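Local coordinates for protein tryptophane-5-halogenase (Microbispora sp. ATCC PTA-5024, PDB 5UAO) that catalyses, as a flavin-dependent halogenase that binds FAD, the chlorination of tryptophan at its 5-position in the biosynthesis of the lanthipeptide NAI-107, at residues F435-P440 / V474-L479; A396-F400 / A456-Y460; G262-H266 / T289-L295; V79-H84 / W529-A535. One frame throughout, in Å; residues are numbered along the deposited sequence.

Contact 1: residues F435-P440 / V474-L479; sequences FAAGAP and VPARLL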
loop_
_atom_site.group_PDB
_atom_site.type_symbol
_atom_site.label_atom_id
_atom_site.label_comp_id
_atom_site.label_asym_id
_atom_site.label_seq_id
_atom_site.Cartn_x
_atom_site.Cartn_y
_atom_site.Cartn_z
ATOM N N PHE A 435 -15.588 -7.527 7.347
ATOM C CA PHE A 435 -15.438 -8.665 8.269
ATOM C C PHE A 435 -16.753 -9.378 8.592
ATOM O O PHE A 435 -16.851 -10.598 8.487
ATOM C CB PHE A 435 -14.849 -8.182 9.580
ATOM C CG PHE A 435 -14.712 -9.264 10.627
ATOM C CD1 PHE A 435 -13.587 -10.067 10.657
ATOM C CD2 PHE A 435 -15.667 -9.432 11.600
ATOM C CE1 PHE A 435 -13.416 -10.993 11.637
ATOM C CE2 PHE A 435 -15.494 -10.389 12.565
ATOM C CZ PHE A 435 -14.374 -11.178 12.560
ATOM N N ALA A 436 -17.743 -8.601 8.996
ATOM C CA ALA A 436 -19.042 -9.121 9.399
ATOM C C ALA A 436 -19.703 -9.977 8.325
ATOM O O ALA A 436 -20.355 -11.009 8.627
ATOM C CB ALA A 436 -19.959 -7.979 9.781
ATOM N N ALA A 437 -19.527 -9.560 7.086
ATOM C CA ALA A 437 -20.200 -10.190 5.969
ATOM C C ALA A 437 -19.511 -11.496 5.636
ATOM O O ALA A 437 -20.055 -12.319 4.895
ATOM C CB ALA A 437 -20.191 -9.243 4.748
ATOM N N GLY A 438 -18.299 -11.698 6.137
ATOM C CA GLY A 438 -17.578 -12.964 5.890
ATOM C C GLY A 438 -16.196 -12.988 6.486
ATOM O O GLY A 438 -15.224 -12.477 5.892
ATOM N N ALA A 439 -16.106 -13.610 7.651
ATOM C CA ALA A 439 -14.855 -13.677 8.438
ATOM C C ALA A 439 -14.209 -15.079 8.349
ATOM O O ALA A 439 -14.903 -16.076 8.204
ATOM C CB ALA A 439 -15.168 -13.334 9.891
ATOM N N PRO A 440 -12.898 -15.165 8.409
ATOM C CA PRO A 440 -11.901 -14.126 8.581
ATOM C C PRO A 440 -11.605 -13.450 7.245
ATOM O O PRO A 440 -11.705 -14.086 6.177
ATOM C CB PRO A 440 -10.663 -14.911 8.988
ATOM C CG PRO A 440 -10.815 -16.231 8.336
ATOM C CD PRO A 440 -12.277 -16.487 8.237
ATOM N N VAL A 474 -16.690 -11.286 18.053
ATOM C CA VAL A 474 -17.439 -10.247 17.324
ATOM C C VAL A 474 -18.286 -10.965 16.231
ATOM O O VAL A 474 -17.734 -11.737 15.443
ATOM C CB VAL A 474 -16.446 -9.261 16.685
ATOM C CG1 VAL A 474 -17.108 -8.417 15.636
ATOM C CG2 VAL A 474 -15.820 -8.394 17.791
ATOM N N PRO A 475 -19.607 -10.738 16.208
ATOM C CA PRO A 475 -20.474 -11.533 15.320
ATOM C C PRO A 475 -20.091 -11.375 13.860
ATOM O O PRO A 475 -19.810 -10.250 13.412
ATOM C CB PRO A 475 -21.872 -10.937 15.547
ATOM C CG PRO A 475 -21.792 -10.173 16.806
ATOM C CD PRO A 475 -20.362 -9.711 16.941
ATOM N N ALA A 476 -20.058 -12.479 13.126
ATOM C CA ALA A 476 -19.807 -12.446 11.702
ATOM C C ALA A 476 -20.232 -13.738 11.098
ATOM O O ALA A 476 -20.397 -14.688 11.832
ATOM C CB ALA A 476 -18.339 -12.201 11.419
ATOM N N ARG A 477 -20.486 -13.741 9.780
ATOM C CA ARG A 477 -20.698 -14.954 9.029
ATOM C C ARG A 477 -19.350 -15.579 8.844
ATOM O O ARG A 477 -18.465 -14.987 8.229
ATOM C CB ARG A 477 -21.311 -14.704 7.659
ATOM C CG ARG A 477 -22.732 -14.174 7.696
ATOM C CD ARG A 477 -23.656 -15.043 6.841
ATOM N NE ARG A 477 -24.711 -14.269 6.183
ATOM C CZ ARG A 477 -24.722 -13.913 4.895
ATOM N NH1 ARG A 477 -23.731 -14.245 4.070
ATOM N NH2 ARG A 477 -25.746 -13.214 4.415
ATOM N N LEU A 478 -19.190 -16.789 9.390
ATOM C CA LEU A 478 -17.940 -17.511 9.276
ATOM C C LEU A 478 -17.875 -18.136 7.911
ATOM O O LEU A 478 -18.817 -18.800 7.457
ATOM C CB LEU A 478 -17.804 -18.580 10.382
ATOM C CG LEU A 478 -16.409 -19.186 10.497
ATOM C CD1 LEU A 478 -15.389 -18.130 10.909
ATOM C CD2 LEU A 478 -16.382 -20.355 11.478
ATOM N N LEU A 479 -16.764 -17.946 7.238
ATOM C CA LEU A 479 -16.610 -18.537 5.954
ATOM C C LEU A 479 -16.519 -20.078 6.072
ATOM O O LEU A 479 -15.906 -20.644 7.015
ATOM C CB LEU A 479 -15.382 -18.009 5.206
ATOM C CG LEU A 479 -15.319 -16.490 4.813
ATOM C CD1 LEU A 479 -13.895 -16.149 4.372
ATOM C CD2 LEU A 479 -16.336 -16.100 3.746
#
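The backbone carbonyl O of Ala-439 is gripped by several groups of the other segment. Leu-479 N donates to Ala-439 O at 2.8 Å, and Leu-478 CD1 lies 3.4 Å from that Ala-439 O, to which the CA of Leu-478 adds a CA-H...O contact. This is a single beta bridge, Ala-439 with Leu-478, formed where the chain leaves helix 429-437 and meets the extended loop between helices 461-471 and 485-501. Helix ends commonly find such partners, because their last carbonyls have lost the next helical turn. Here Ala-436 O takes Arg-477 N at 3.0 Å, a fairly straight bond whose donor is tilted 26° from the carbonyl plane. Gly-438 leaves the helix in an extended conformation, and the amide that follows it, Ala-439 N, turns to Arg-477 O at 2.8 Å.

Apolar groups flank these bonds. Phe-435 has CG anti to the backbone N (chi1 177°), which brings the end of the ring up against the loop, CE2 3.6 Å from Ala-476 CB; Val-474 O sits at the ring edge, and Ala-439 CB lies over one face, offset toward the rim. Helix 461-471 packs on Phe-435 as well. At the other end a cis peptide bond precedes Pro-440, whose ring also rests on helix 129-136. Pro-380 of the second subunit packs on Ala-436 and Ala-437, which places this junction at the dimer interface; the poorly ordered Arg-477 is modelled in a salt bridge with Asp-379 of that subunit. Leu-479 closes the row, its CD1 lying 3.5 Å from Pro-440 O.

Contact 2: residues A396-F400 / A456-Y460; sequences AIRWF and APLFY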
loop_
_atom_site.group_PDB
_atom_site.type_symbol
_atom_site.label_atom_id
_atom_site.label_comp_id
_atom_site.label_asym_id
_atom_site.label_seq_id
_atom_site.Cartn_x
_atom_site.Cartn_y
_atom_site.Cartn_z
ATOM N N ALA A 396 -3.107 4.025 11.457
ATOM C CA ALA A 396 -3.550 2.654 11.307
ATOM C C ALA A 396 -3.416 1.864 12.650
ATOM O O ALA A 396 -4.274 1.023 12.938
ATOM C CB ALA A 396 -2.820 1.937 10.160
ATOM N N ILE A 397 -2.304 2.053 13.370
ATOM C CA ILE A 397 -2.105 1.437 14.661
ATOM C C ILE A 397 -3.193 1.902 15.588
ATOM O O ILE A 397 -3.730 1.111 16.340
ATOM C CB ILE A 397 -0.731 1.714 15.197
ATOM C CG1 ILE A 397 0.272 0.885 14.412
ATOM C CG2 ILE A 397 -0.611 1.376 16.652
ATOM C CD1 ILE A 397 1.680 1.391 14.517
ATOM N N ARG A 398 -3.550 3.179 15.512
ATOM C CA ARG A 398 -4.575 3.704 16.389
ATOM C C ARG A 398 -5.897 2.944 16.213
ATOM O O ARG A 398 -6.517 2.515 17.184
ATOM C CB ARG A 398 -4.735 5.229 16.182
ATOM C CG ARG A 398 -5.905 5.837 16.919
ATOM C CD ARG A 398 -7.028 6.152 15.997
ATOM N NE ARG A 398 -8.119 6.865 16.663
ATOM C CZ ARG A 398 -8.346 8.178 16.619
ATOM N NH1 ARG A 398 -7.632 8.989 15.872
ATOM N NH2 ARG A 398 -9.390 8.678 17.292
ATOM N N TRP A 399 -6.351 2.849 14.985
ATOM C CA TRP A 399 -7.594 2.157 14.685
ATOM C C TRP A 399 -7.533 0.685 15.011
ATOM O O TRP A 399 -8.483 0.149 15.505
ATOM C CB TRP A 399 -8.035 2.348 13.237
ATOM C CG TRP A 399 -8.255 3.766 12.908
ATOM C CD1 TRP A 399 -7.550 4.491 12.013
ATOM C CD2 TRP A 399 -9.175 4.671 13.528
ATOM N NE1 TRP A 399 -8.010 5.776 11.982
ATOM C CE2 TRP A 399 -8.950 5.943 12.955
ATOM C CE3 TRP A 399 -10.123 4.545 14.554
ATOM C CZ2 TRP A 399 -9.691 7.077 13.299
ATOM C CZ3 TRP A 399 -10.836 5.663 14.921
ATOM C CH2 TRP A 399 -10.622 6.929 14.273
ATOM N N PHE A 400 -6.386 0.041 14.846
ATOM C CA PHE A 400 -6.269 -1.350 15.312
ATOM C C PHE A 400 -6.403 -1.471 16.833
ATOM O O PHE A 400 -7.073 -2.366 17.323
ATOM C CB PHE A 400 -4.884 -1.887 14.845
ATOM C CG PHE A 400 -4.562 -3.299 15.290
ATOM C CD1 PHE A 400 -5.500 -4.313 15.204
ATOM C CD2 PHE A 400 -3.286 -3.623 15.717
ATOM C CE1 PHE A 400 -5.181 -5.621 15.549
ATOM C CE2 PHE A 400 -2.948 -4.923 16.069
ATOM C CZ PHE A 400 -3.893 -5.918 15.974
ATOM N N ALA A 456 -5.485 -2.110 7.363
ATOM C CA ALA A 456 -4.821 -2.774 8.437
ATOM C C ALA A 456 -3.387 -2.217 8.600
ATOM O O ALA A 456 -2.839 -1.611 7.660
ATOM C CB ALA A 456 -4.795 -4.249 8.173
ATOM N N PRO A 457 -2.780 -2.414 9.773
ATOM C CA PRO A 457 -1.477 -1.843 9.968
ATOM C C PRO A 457 -0.515 -2.729 9.232
ATOM O O PRO A 457 -0.734 -3.912 9.088
ATOM C CB PRO A 457 -1.259 -1.944 11.486
ATOM C CG PRO A 457 -2.617 -2.260 12.064
ATOM C CD PRO A 457 -3.297 -3.033 11.021
ATOM N N LEU A 458 0.532 -2.133 8.754
ATOM C CA LEU A 458 1.462 -2.839 7.918
ATOM C C LEU A 458 2.126 -3.979 8.613
ATOM O O LEU A 458 2.286 -5.061 8.025
ATOM C CB LEU A 458 2.543 -1.874 7.480
ATOM C CG LEU A 458 3.465 -2.411 6.397
ATOM C CD1 LEU A 458 2.648 -2.794 5.141
ATOM C CD2 LEU A 458 4.517 -1.331 6.138
ATOM N N PHE A 459 2.574 -3.778 9.847
ATOM C CA PHE A 459 3.259 -4.910 10.447
ATOM C C PHE A 459 2.255 -5.989 10.893
ATOM O O PHE A 459 2.498 -7.146 10.720
ATOM C CB PHE A 459 4.144 -4.501 11.646
ATOM C CG PHE A 459 4.633 -5.666 12.385
ATOM C CD1 PHE A 459 5.681 -6.434 11.862
ATOM C CD2 PHE A 459 4.009 -6.095 13.555
ATOM C CE1 PHE A 459 6.140 -7.577 12.530
ATOM C CE2 PHE A 459 4.442 -7.270 14.193
ATOM C CZ PHE A 459 5.479 -8.014 13.665
ATOM N N TYR A 460 1.156 -5.579 11.510
ATOM C CA TYR A 460 0.220 -6.476 12.225
ATOM C C TYR A 460 -0.721 -7.167 11.229
ATOM O O TYR A 460 -1.112 -8.318 11.433
ATOM C CB TYR A 460 -0.562 -5.661 13.301
ATOM C CG TYR A 460 0.344 -5.061 14.342
ATOM C CD1 TYR A 460 0.738 -5.782 15.470
ATOM C CD2 TYR A 460 0.834 -3.746 14.197
ATOM C CE1 TYR A 460 1.644 -5.228 16.404
ATOM C CE2 TYR A 460 1.698 -3.193 15.106
ATOM C CZ TYR A 460 2.136 -3.945 16.195
ATOM O OH TYR A 460 2.960 -3.345 17.111
#
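Helix 383-406 meets the turn that leads into helix 461-471, and the two join through a buried apolar contact with no hydrogen bond across it. The ring of Pro-457 packs against the side of the helix, between Ala-396 and Phe-400, residues one helical turn apart: its CG is 3.6 Å from Phe-400 CB and 3.8 Å from the carbonyl O of Ala-396. That oxygen is already engaged within the helix by Phe-400 N. Ala-396 CB rests 4.0 Å from Pro-457 CA, and Ile-397 CG1 adds a looser touch at Pro-457 CB.

With chi1 at 177°, Phe-400 points its ring away from its own amide nitrogen, past the proline to Tyr-460. There CE2 of Phe-400 lies 3.7 Å from both CB and CG of Tyr-460. The two ring planes are inclined at 39° with centroids 5.5 Å apart, an oblique meeting that is neither a stack nor an edge-to-face pair.

The phenol end of Tyr-460 looks elsewhere: its OH is hydrogen-bonded to Glu-355 O, and its side chain is about 8 Å from the bound FAD. Helix 358-372 borders the contact through Met-361 on Ile-397 and Leu-360 on Tyr-460, while Val-465 of helix 461-471 packs against Phe-400.

Contact 3: residues G262-H266 / T289-L295; sequences GTLAH and TPESDHL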
loop_
_atom_site.group_PDB
_atom_site.type_symbol
_atom_site.label_atom_id
_atom_site.label_comp_id
_atom_site.label_asym_id
_atom_site.label_seq_id
_atom_site.Cartn_x
_atom_site.Cartn_y
_atom_site.Cartn_z
ATOM N N GLY A 262 5.223 -2.679 38.409
ATOM C CA GLY A 262 5.773 -3.447 39.517
ATOM C C GLY A 262 6.376 -4.756 39.013
ATOM O O GLY A 262 6.333 -5.007 37.823
ATOM N N THR A 263 6.976 -5.569 39.902
ATOM C CA THR A 263 7.540 -6.881 39.498
ATOM C C THR A 263 6.935 -7.966 40.356
ATOM O O THR A 263 6.563 -7.713 41.519
ATOM C CB THR A 263 9.105 -6.934 39.618
ATOM O OG1 THR A 263 9.470 -6.830 40.987
ATOM C CG2 THR A 263 9.808 -5.776 38.845
ATOM N N LEU A 264 6.904 -9.164 39.817
ATOM C CA LEU A 264 6.333 -10.336 40.462
ATOM C C LEU A 264 7.243 -11.570 40.194
ATOM O O LEU A 264 7.645 -11.831 39.062
ATOM C CB LEU A 264 4.984 -10.613 39.831
ATOM C CG LEU A 264 4.087 -11.719 40.445
ATOM C CD1 LEU A 264 3.656 -11.424 41.888
ATOM C CD2 LEU A 264 2.877 -11.976 39.565
ATOM N N ALA A 265 7.563 -12.310 41.222
ATOM C CA ALA A 265 8.406 -13.476 41.086
ATOM C C ALA A 265 7.758 -14.504 40.213
ATOM O O ALA A 265 6.554 -14.651 40.264
ATOM C CB ALA A 265 8.675 -14.078 42.459
ATOM N N HIS A 266 8.545 -15.247 39.438
ATOM C CA HIS A 266 7.965 -16.308 38.563
ATOM C C HIS A 266 8.547 -17.732 38.782
ATOM O O HIS A 266 8.210 -18.656 38.050
ATOM C CB HIS A 266 8.107 -15.950 37.059
ATOM C CG HIS A 266 9.484 -15.548 36.624
ATOM N ND1 HIS A 266 10.622 -16.038 37.217
ATOM C CD2 HIS A 266 9.911 -14.700 35.652
ATOM C CE1 HIS A 266 11.692 -15.494 36.656
ATOM N NE2 HIS A 266 11.287 -14.691 35.693
ATOM N N THR A 289 11.137 -11.284 32.363
ATOM C CA THR A 289 12.613 -11.173 32.254
ATOM C C THR A 289 13.223 -12.384 32.978
ATOM O O THR A 289 12.476 -13.131 33.634
ATOM C CB THR A 289 13.184 -9.862 32.827
ATOM O OG1 THR A 289 13.084 -9.899 34.255
ATOM C CG2 THR A 289 12.468 -8.649 32.288
ATOM N N PRO A 290 14.547 -12.628 32.841
ATOM C CA PRO A 290 15.034 -13.850 33.538
ATOM C C PRO A 290 14.877 -13.764 35.061
ATOM O O PRO A 290 14.585 -14.768 35.685
ATOM C CB PRO A 290 16.515 -13.984 33.076
ATOM C CG PRO A 290 16.541 -13.258 31.738
ATOM C CD PRO A 290 15.566 -12.089 31.917
ATOM N N GLU A 291 14.898 -12.579 35.625
ATOM C CA GLU A 291 14.907 -12.435 37.091
ATOM C C GLU A 291 13.478 -12.389 37.690
ATOM O O GLU A 291 13.293 -12.856 38.782
ATOM C CB GLU A 291 15.816 -11.258 37.560
ATOM C CG GLU A 291 15.400 -9.846 37.182
ATOM C CD GLU A 291 15.790 -9.400 35.728
ATOM O OE1 GLU A 291 16.409 -10.241 34.952
ATOM O OE2 GLU A 291 15.423 -8.207 35.361
ATOM N N SER A 292 12.491 -11.885 36.959
ATOM C CA SER A 292 11.102 -11.754 37.409
ATOM C C SER A 292 10.128 -11.338 36.266
ATOM O O SER A 292 10.564 -10.992 35.185
ATOM C CB SER A 292 11.018 -10.699 38.488
ATOM O OG SER A 292 11.314 -9.425 37.928
ATOM N N ASP A 293 8.837 -11.396 36.535
ATOM C CA ASP A 293 7.811 -10.839 35.661
ATOM C C ASP A 293 7.713 -9.328 35.934
ATOM O O ASP A 293 7.638 -8.895 37.086
ATOM C CB ASP A 293 6.489 -11.511 35.856
ATOM C CG ASP A 293 6.391 -12.869 35.173
ATOM O OD1 ASP A 293 7.119 -13.147 34.211
ATOM O OD2 ASP A 293 5.463 -13.626 35.498
ATOM N N HIS A 294 7.760 -8.532 34.844
ATOM C CA HIS A 294 7.541 -7.093 34.895
ATOM C C HIS A 294 6.074 -6.803 34.495
ATOM O O HIS A 294 5.581 -7.222 33.448
ATOM C CB HIS A 294 8.476 -6.372 34.001
ATOM C CG HIS A 294 9.888 -6.405 34.453
ATOM N ND1 HIS A 294 10.855 -5.613 33.881
ATOM C CD2 HIS A 294 10.505 -7.096 35.440
ATOM C CE1 HIS A 294 11.999 -5.766 34.533
ATOM N NE2 HIS A 294 11.831 -6.738 35.407
ATOM N N LEU A 295 5.380 -6.096 35.363
ATOM C CA LEU A 295 3.967 -5.853 35.169
ATOM C C LEU A 295 3.672 -4.351 35.067
ATOM O O LEU A 295 4.372 -3.518 35.642
ATOM C CB LEU A 295 3.186 -6.474 36.338
ATOM C CG LEU A 295 2.827 -7.930 36.175
ATOM C CD1 LEU A 295 4.005 -8.847 36.281
ATOM C CD2 LEU A 295 1.872 -8.300 37.289
HETATM O O HOH W 1 11.277 -14.167 40.211
#
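Backbone hydrogen bonds join Gly-262 to Leu-295 and Leu-264 to Asp-293, making this an antiparallel pairing of neighbouring strands 258-264 and 293-299 in a mixed beta-sheet. Each pair is bonded twice, as with Asp-293 N to Leu-264 O at 2.8 Å. Between them Thr-263 and His-294 form the non-hydrogen-bonded pair, where Thr-263 CA makes a CA-H...O contact with Asp-293 O.

Side-chain packing differs on the two faces. Thr-263 and His-294 lie side by side, CG2 of the threonine 3.7 Å from CD2 of the imidazole, whose ND1 is bonded to Glu-72. On the other face Leu-264 CB meets Leu-295 CD1 at 4.1 Å, and Asp-293 forms a salt bridge with Lys-271.

A side chain ties the two segments together beyond the last beta pair. His-266 holds CG between its backbone N and carbonyl carbon (chi1 51°), which points the edge of the ring into the 289-292 turn. Ser-292 CA stands over one face in a CH-pi contact. Polar bonds complete the tie: a water joins His-266 N to Glu-291 O, and in the ring plane His-266 NE2 donates to Thr-289 O at 2.8 Å.

Contact 4: residues V79-H84 / W529-A535; sequences VMFLHH and WAGERVA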
loop_
_atom_site.group_PDB
_atom_site.type_symbol
_atom_site.label_atom_id
_atom_site.label_comp_id
_atom_site.label_asym_id
_atom_site.label_seq_id
_atom_site.Cartn_x
_atom_site.Cartn_y
_atom_site.Cartn_z
ATOM N N VAL A 79 13.966 -7.581 15.905
ATOM C CA VAL A 79 15.132 -8.481 15.900
ATOM C C VAL A 79 16.099 -8.252 14.738
ATOM O O VAL A 79 17.346 -8.169 14.945
ATOM C CB VAL A 79 14.686 -9.950 15.913
ATOM C CG1 VAL A 79 15.886 -10.888 15.878
ATOM C CG2 VAL A 79 13.834 -10.216 17.178
ATOM N N MET A 80 15.554 -8.118 13.526
ATOM C CA MET A 80 16.330 -7.709 12.375
ATOM C C MET A 80 16.928 -6.342 12.427
ATOM O O MET A 80 18.096 -6.128 12.017
ATOM C CB MET A 80 15.531 -7.900 11.101
ATOM C CG MET A 80 15.265 -9.356 10.788
ATOM S SD MET A 80 14.510 -9.553 9.162
ATOM C CE MET A 80 12.867 -9.002 9.563
ATOM N N PHE A 81 16.150 -5.365 12.874
ATOM C CA PHE A 81 16.688 -4.030 13.077
ATOM C C PHE A 81 17.909 -3.993 13.984
ATOM O O PHE A 81 18.975 -3.457 13.629
ATOM C CB PHE A 81 15.560 -3.107 13.606
ATOM C CG PHE A 81 15.969 -1.684 13.741
ATOM C CD1 PHE A 81 15.859 -0.816 12.694
ATOM C CD2 PHE A 81 16.401 -1.215 14.948
ATOM C CE1 PHE A 81 16.290 0.509 12.834
ATOM C CE2 PHE A 81 16.825 0.075 15.097
ATOM C CZ PHE A 81 16.749 0.952 14.041
ATOM N N LEU A 82 17.807 -4.642 15.134
ATOM C CA LEU A 82 18.911 -4.624 16.053
ATOM C C LEU A 82 20.144 -5.261 15.424
ATOM O O LEU A 82 21.242 -4.679 15.465
ATOM C CB LEU A 82 18.574 -5.307 17.401
ATOM C CG LEU A 82 17.496 -4.593 18.259
ATOM C CD1 LEU A 82 16.968 -5.536 19.333
ATOM C CD2 LEU A 82 18.005 -3.278 18.857
ATOM N N HIS A 83 19.986 -6.470 14.895
ATOM C CA HIS A 83 21.134 -7.199 14.512
ATOM C C HIS A 83 21.673 -6.814 13.097
ATOM O O HIS A 83 22.908 -6.794 12.902
ATOM C CB HIS A 83 20.940 -8.685 14.671
ATOM C CG HIS A 83 20.606 -9.118 16.080
ATOM N ND1 HIS A 83 21.373 -8.778 17.171
ATOM C CD2 HIS A 83 19.534 -9.799 16.559
ATOM C CE1 HIS A 83 20.790 -9.245 18.276
ATOM N NE2 HIS A 83 19.689 -9.898 17.924
ATOM N N HIS A 84 20.791 -6.580 12.140
ATOM C CA HIS A 84 21.187 -6.315 10.782
ATOM C C HIS A 84 21.437 -4.821 10.618
ATOM O O HIS A 84 22.527 -4.432 10.261
ATOM C CB HIS A 84 20.197 -6.813 9.758
ATOM C CG HIS A 84 20.200 -8.294 9.575
ATOM N ND1 HIS A 84 21.315 -8.988 9.166
ATOM C CD2 HIS A 84 19.221 -9.224 9.748
ATOM C CE1 HIS A 84 21.033 -10.282 9.092
ATOM N NE2 HIS A 84 19.766 -10.449 9.422
ATOM N N TRP A 529 13.534 -16.517 8.509
ATOM C CA TRP A 529 12.719 -15.318 8.435
ATOM C C TRP A 529 13.546 -14.053 8.731
ATOM O O TRP A 529 13.159 -12.986 8.321
ATOM C CB TRP A 529 11.519 -15.417 9.358
ATOM C CG TRP A 529 11.875 -15.306 10.819
ATOM C CD1 TRP A 529 12.124 -16.324 11.639
ATOM C CD2 TRP A 529 12.016 -14.103 11.601
ATOM N NE1 TRP A 529 12.383 -15.877 12.913
ATOM C CE2 TRP A 529 12.367 -14.507 12.917
ATOM C CE3 TRP A 529 11.849 -12.741 11.338
ATOM C CZ2 TRP A 529 12.635 -13.588 13.961
ATOM C CZ3 TRP A 529 12.061 -11.786 12.427
ATOM C CH2 TRP A 529 12.421 -12.231 13.715
ATOM N N ALA A 530 14.693 -14.183 9.396
ATOM C CA ALA A 530 15.494 -13.022 9.830
ATOM C C ALA A 530 16.885 -13.064 9.172
ATOM O O ALA A 530 17.825 -12.387 9.644
ATOM C CB ALA A 530 15.640 -13.021 11.352
ATOM N N GLY A 531 17.018 -13.886 8.117
ATOM C CA GLY A 531 18.268 -14.014 7.422
ATOM C C GLY A 531 18.656 -12.827 6.543
ATOM O O GLY A 531 17.865 -11.936 6.223
ATOM N N GLU A 532 19.932 -12.845 6.200
ATOM C CA GLU A 532 20.605 -11.835 5.383
ATOM C C GLU A 532 19.788 -11.430 4.185
ATOM O O GLU A 532 19.585 -10.267 3.916
ATOM C CB GLU A 532 21.937 -12.430 4.913
ATOM C CG GLU A 532 23.082 -11.451 4.917
ATOM C CD GLU A 532 24.261 -11.958 4.119
ATOM O OE1 GLU A 532 24.542 -13.186 4.179
ATOM O OE2 GLU A 532 24.886 -11.120 3.427
ATOM N N ARG A 533 19.257 -12.425 3.507
ATOM C CA ARG A 533 18.585 -12.241 2.230
ATOM C C ARG A 533 17.256 -11.496 2.437
ATOM O O ARG A 533 16.962 -10.503 1.754
ATOM C CB ARG A 533 18.338 -13.639 1.626
ATOM C CG ARG A 533 18.250 -13.715 0.106
ATOM C CD ARG A 533 17.850 -15.121 -0.386
ATOM N NE ARG A 533 16.808 -15.760 0.433
ATOM C CZ ARG A 533 15.569 -15.279 0.600
ATOM N NH1 ARG A 533 15.188 -14.139 0.020
ATOM N NH2 ARG A 533 14.697 -15.925 1.369
ATOM N N VAL A 534 16.456 -11.927 3.421
ATOM C CA VAL A 534 15.282 -11.131 3.816
ATOM C C VAL A 534 15.699 -9.717 4.281
ATOM O O VAL A 534 15.041 -8.751 3.937
ATOM C CB VAL A 534 14.438 -11.833 4.931
ATOM C CG1 VAL A 534 13.405 -10.877 5.478
ATOM C CG2 VAL A 534 13.757 -13.101 4.407
ATOM N N ALA A 535 16.790 -9.602 5.039
ATOM C CA ALA A 535 17.281 -8.303 5.509
ATOM C C ALA A 535 17.624 -7.377 4.328
ATOM O O ALA A 535 17.194 -6.217 4.309
ATOM C CB ALA A 535 18.495 -8.438 6.436
#
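His-84 NE2 donates a hydrogen bond to Ala-530 O at 2.8 Å, where the side of helix 76-85 packs against the N-terminal end of helix 532-538, the last helix of the chain. The contact shows how one imidazole can serve two purposes at once, polar at its edge and apolar at its face. The carbonyl oxygen lies almost exactly in the ring plane, although the nitrogen is tilted 24° from the plane of the carbonyl. Over one face of the same ring stands Ala-535 CB, in a CH-pi contact 3.6 Å from the centroid. The ring is thus fixed by a bond at its edge and a methyl group on its face.

One turn back, Met-80 packs beside this bond. Its CG lies 3.7 Å from Ala-530 CB. The extended chi2 (-172°) carries SD onward to 3.7 Å from Ala-530 CA, and the bend at chi3 turns CE to the indole of Trp-529. SD also meets Val-534 CG1 from the new helix. Val-79 completes the row, with CB 3.9 Å from Trp-529 CH2.

The second shell sets these groups in place. Gly-531 is the N-cap of helix 532-538, and its carbonyl accepts Ala-535 N, which probably helps to place Ala-535. Trp-529 is fixed from outside by the hydrogen bond of its NE1 to Met-167 O, while from helix 517-524 Leu-522 packs on Ala-530 and Trp-529, and Leu-523 on His-84. The indole is also covered from within its own segment, with Ala-530 CB 3.6 Å above the plane, over the ring centre.

How the contacts relate
From the N terminus, the chain first passes 79-84, which waits until 529-535 before contact 4 closes a loop of 444 intervening residues. The other three contacts nest inside that loop. Contact 3 comes first and closes locally, pairing neighbouring strands of the seven-stranded sheet; contacts 1 and 2 follow it in series. These last two cross: the chain passes 396-400, then 435-440, then 456-460, then 474-479, so their loops overlap along the chain. Contact 2 ties helix 383-406 to the approach to helix 461-471, and contact 1 ties helix 429-437 to the loop that follows helix 461-471. Contacts 2 and 4 come within about 7 Å at their nearest atoms, without touching.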